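Local coordinates for uncharacterized protein (Vibrio parahaemolyticus M0605, PDB 3X0T) that is the PirA component of a plasmid-borne toxin, folds as a jelly roll and is probably involved in pore formation, at residues 52-57 with 93-98. Residues are numbered along the deposited sequence; the frame is centred on the assembly and turned at random.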
loop_
_atom_site.group_PDB
_atom_site.type_symbol
_atom_site.label_atom_id
_atom_site.label_comp_id
_atom_site.label_asym_id
_atom_site.label_seq_id
_atom_site.Cartn_x
_atom_site.Cartn_y
_atom_site.Cartn_z
ATOM N N THR A 52 6.513 4.279 6.791
ATOM C CA THR A 52 5.064 4.559 6.832
ATOM C C THR A 52 4.366 3.942 5.610
ATOM O O THR A 52 4.909 4.059 4.509
ATOM C CB THR A 52 4.843 6.054 6.839
ATOM O OG1 THR A 52 5.362 6.559 8.082
ATOM C CG2 THR A 52 3.359 6.414 6.763
ATOM N N ILE A 53 3.237 3.289 5.800
ATOM C CA ILE A 53 2.416 2.867 4.683
ATOM C C ILE A 53 1.161 3.712 4.667
ATOM O O ILE A 53 0.555 3.971 5.733
ATOM C CB ILE A 53 2.131 1.357 4.730
ATOM C CG1 ILE A 53 1.501 0.898 3.403
ATOM C CG2 ILE A 53 1.327 0.926 5.953
ATOM C CD1 ILE A 53 1.442 -0.607 3.256
ATOM N N GLN A 54 0.763 4.153 3.483
ATOM C CA GLN A 54 -0.475 4.950 3.365
ATOM C C GLN A 54 -1.362 4.426 2.254
ATOM O O GLN A 54 -0.890 4.009 1.185
ATOM C CB GLN A 54 -0.217 6.456 3.062
ATOM C CG GLN A 54 0.641 7.107 4.146
ATOM C CD GLN A 54 0.650 8.560 4.052
ATOM O OE1 GLN A 54 0.625 9.186 2.967
ATOM N NE2 GLN A 54 0.693 9.177 5.262
ATOM N N TYR A 55 -2.659 4.473 2.511
ATOM C CA TYR A 55 -3.693 4.246 1.501
ATOM C C TYR A 55 -4.168 5.622 1.055
ATOM O O TYR A 55 -4.632 6.372 1.889
ATOM C CB TYR A 55 -4.843 3.410 2.083
ATOM C CG TYR A 55 -5.590 2.647 1.062
ATOM C CD1 TYR A 55 -6.415 3.300 0.111
ATOM C CD2 TYR A 55 -5.444 1.265 0.943
ATOM C CE1 TYR A 55 -7.038 2.582 -0.902
ATOM C CE2 TYR A 55 -6.054 0.557 -0.074
ATOM C CZ TYR A 55 -6.850 1.218 -0.997
ATOM O OH TYR A 55 -7.436 0.478 -2.002
ATOM N N GLN A 56 -4.024 5.925 -0.238
ATOM C CA GLN A 56 -4.346 7.250 -0.761
ATOM C C GLN A 56 -5.403 7.163 -1.844
ATOM O O GLN A 56 -5.557 6.092 -2.472
ATOM C CB GLN A 56 -3.105 7.906 -1.321
ATOM C CG GLN A 56 -2.047 8.153 -0.252
ATOM C CD GLN A 56 -0.862 8.938 -0.764
ATOM O OE1 GLN A 56 -0.751 9.222 -1.969
ATOM N NE2 GLN A 56 0.039 9.300 0.148
ATOM N N TRP A 57 -6.127 8.264 -2.064
ATOM C CA TRP A 57 -7.175 8.302 -3.065
ATOM C C TRP A 57 -7.135 9.604 -3.813
ATOM O O TRP A 57 -6.586 10.603 -3.324
ATOM C CB TRP A 57 -8.563 8.012 -2.454
ATOM C CG TRP A 57 -9.073 9.136 -1.596
ATOM C CD1 TRP A 57 -8.777 9.381 -0.262
ATOM C CD2 TRP A 57 -9.928 10.201 -2.006
ATOM N NE1 TRP A 57 -9.427 10.500 0.153
ATOM C CE2 TRP A 57 -10.117 11.044 -0.891
ATOM C CE3 TRP A 57 -10.543 10.558 -3.223
ATOM C CZ2 TRP A 57 -10.869 12.241 -0.985
ATOM C CZ3 TRP A 57 -11.271 11.734 -3.303
ATOM C CH2 TRP A 57 -11.440 12.550 -2.186
ATOM N N ARG A 93 -4.162 4.405 -4.456
ATOM C CA ARG A 93 -2.852 3.783 -4.480
ATOM C C ARG A 93 -2.425 3.480 -3.055
ATOM O O ARG A 93 -2.979 4.063 -2.099
ATOM C CB ARG A 93 -1.811 4.678 -5.173
ATOM C CG ARG A 93 -1.454 5.977 -4.468
ATOM C CD ARG A 93 -0.328 6.676 -5.135
ATOM N NE ARG A 93 0.000 7.898 -4.421
ATOM C CZ ARG A 93 1.113 8.609 -4.654
ATOM N NH1 ARG A 93 1.921 8.266 -5.628
ATOM N NH2 ARG A 93 1.391 9.609 -3.820
ATOM N N ILE A 94 -1.434 2.649 -2.914
ATOM C CA ILE A 94 -0.764 2.398 -1.658
ATOM C C ILE A 94 0.679 2.809 -1.851
ATOM O O ILE A 94 1.328 2.356 -2.822
ATOM C CB ILE A 94 -0.888 0.909 -1.200
ATOM C CG1 ILE A 94 -2.353 0.533 -1.008
ATOM C CG2 ILE A 94 -0.090 0.699 0.056
ATOM C CD1 ILE A 94 -2.596 -0.916 -0.738
ATOM N N VAL A 95 1.195 3.619 -0.946
ATOM C CA VAL A 95 2.590 4.019 -0.988
ATOM C C VAL A 95 3.279 3.610 0.323
ATOM O O VAL A 95 2.642 3.541 1.365
ATOM C CB VAL A 95 2.771 5.543 -1.232
ATOM C CG1 VAL A 95 2.311 5.931 -2.615
ATOM C CG2 VAL A 95 2.130 6.379 -0.167
ATOM N N VAL A 96 4.569 3.407 0.222
ATOM C CA VAL A 96 5.424 3.234 1.378
ATOM C C VAL A 96 6.402 4.402 1.375
ATOM O O VAL A 96 6.989 4.726 0.325
ATOM C CB VAL A 96 6.168 1.852 1.354
ATOM C CG1 VAL A 96 6.981 1.695 2.624
ATOM C CG2 VAL A 96 5.166 0.718 1.231
ATOM N N ILE A 97 6.508 5.068 2.531
ATOM C CA ILE A 97 7.279 6.299 2.670
ATOM C C ILE A 97 8.363 6.027 3.738
ATOM O O ILE A 97 8.121 5.481 4.804
ATOM C CB ILE A 97 6.356 7.453 3.151
ATOM C CG1 ILE A 97 5.186 7.614 2.178
ATOM C CG2 ILE A 97 7.167 8.743 3.255
ATOM C CD1 ILE A 97 4.121 8.578 2.670
ATOM N N ASN A 98 9.579 6.446 3.354
ATOM C CA ASN A 98 10.736 6.253 4.239
ATOM C C ASN A 98 11.260 7.612 4.624
ATOM O O ASN A 98 11.911 8.279 3.827
ATOM C CB ASN A 98 11.825 5.441 3.520
ATOM C CG ASN A 98 13.013 5.168 4.401
ATOM O OD1 ASN A 98 13.001 5.509 5.567
ATOM N ND2 ASN A 98 14.011 4.497 3.835
#
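Gln56 and Arg93 face each other on adjoining antiparallel strands, and their side chains run alongside one another in the same direction over one face of the sheet. Starting from Gln56, its CB lies against O of Arg93 and, at 4.0 Å, against CG of Arg93. CG is anti to the carbonyl carbon (chi1 -63°) and the chain stays extended beyond it, which carries the amide out level with the guanidinium. There OE1 of Gln56 takes two hydrogen bonds, from NE and NH2 of Arg93, each 2.9 Å long. Both donors come from the same face of the amide, whose plane is turned 47° from the guanidinium, while OE1 itself lies close to the guanidinium plane, at its edge. At the other corner, NE2 of Gln56 passes 3.6 Å from CG2 of Val95 and donates in plane to OE1 of Gln54. OE1 of Gln54 also lies 3.6 Å from CD1 of Ile97. CG1 of Val95 covers the centre of one guanidinium face, Trp66 makes a cation-pi contact with Arg93, and Glu25 forms a salt bridge with NH1.

Beneath this polar row two N-H...O bonds join each of the pairs Thr52-Ile97, Gln54-Val95 and Gln56-Arg93. On the opposite face, CG2 of Ile94 lies 3.7 Å from CG1 of Ile53, and its CG1 and CD1 approach CD2 and CE2 of Tyr55 obliquely. Val41 and Ile43 of the other sheet pack against this apolar side in the jelly-roll sandwich. The two central strands are thus joined by apolar packing on the inner face and, on the outer, by polar contacts running from Glu25 through Arg93 and Gln56 to Gln54; OE1 of Gln56 accepts two bonds and NE2 donates one, which fixes which way round the amide sits.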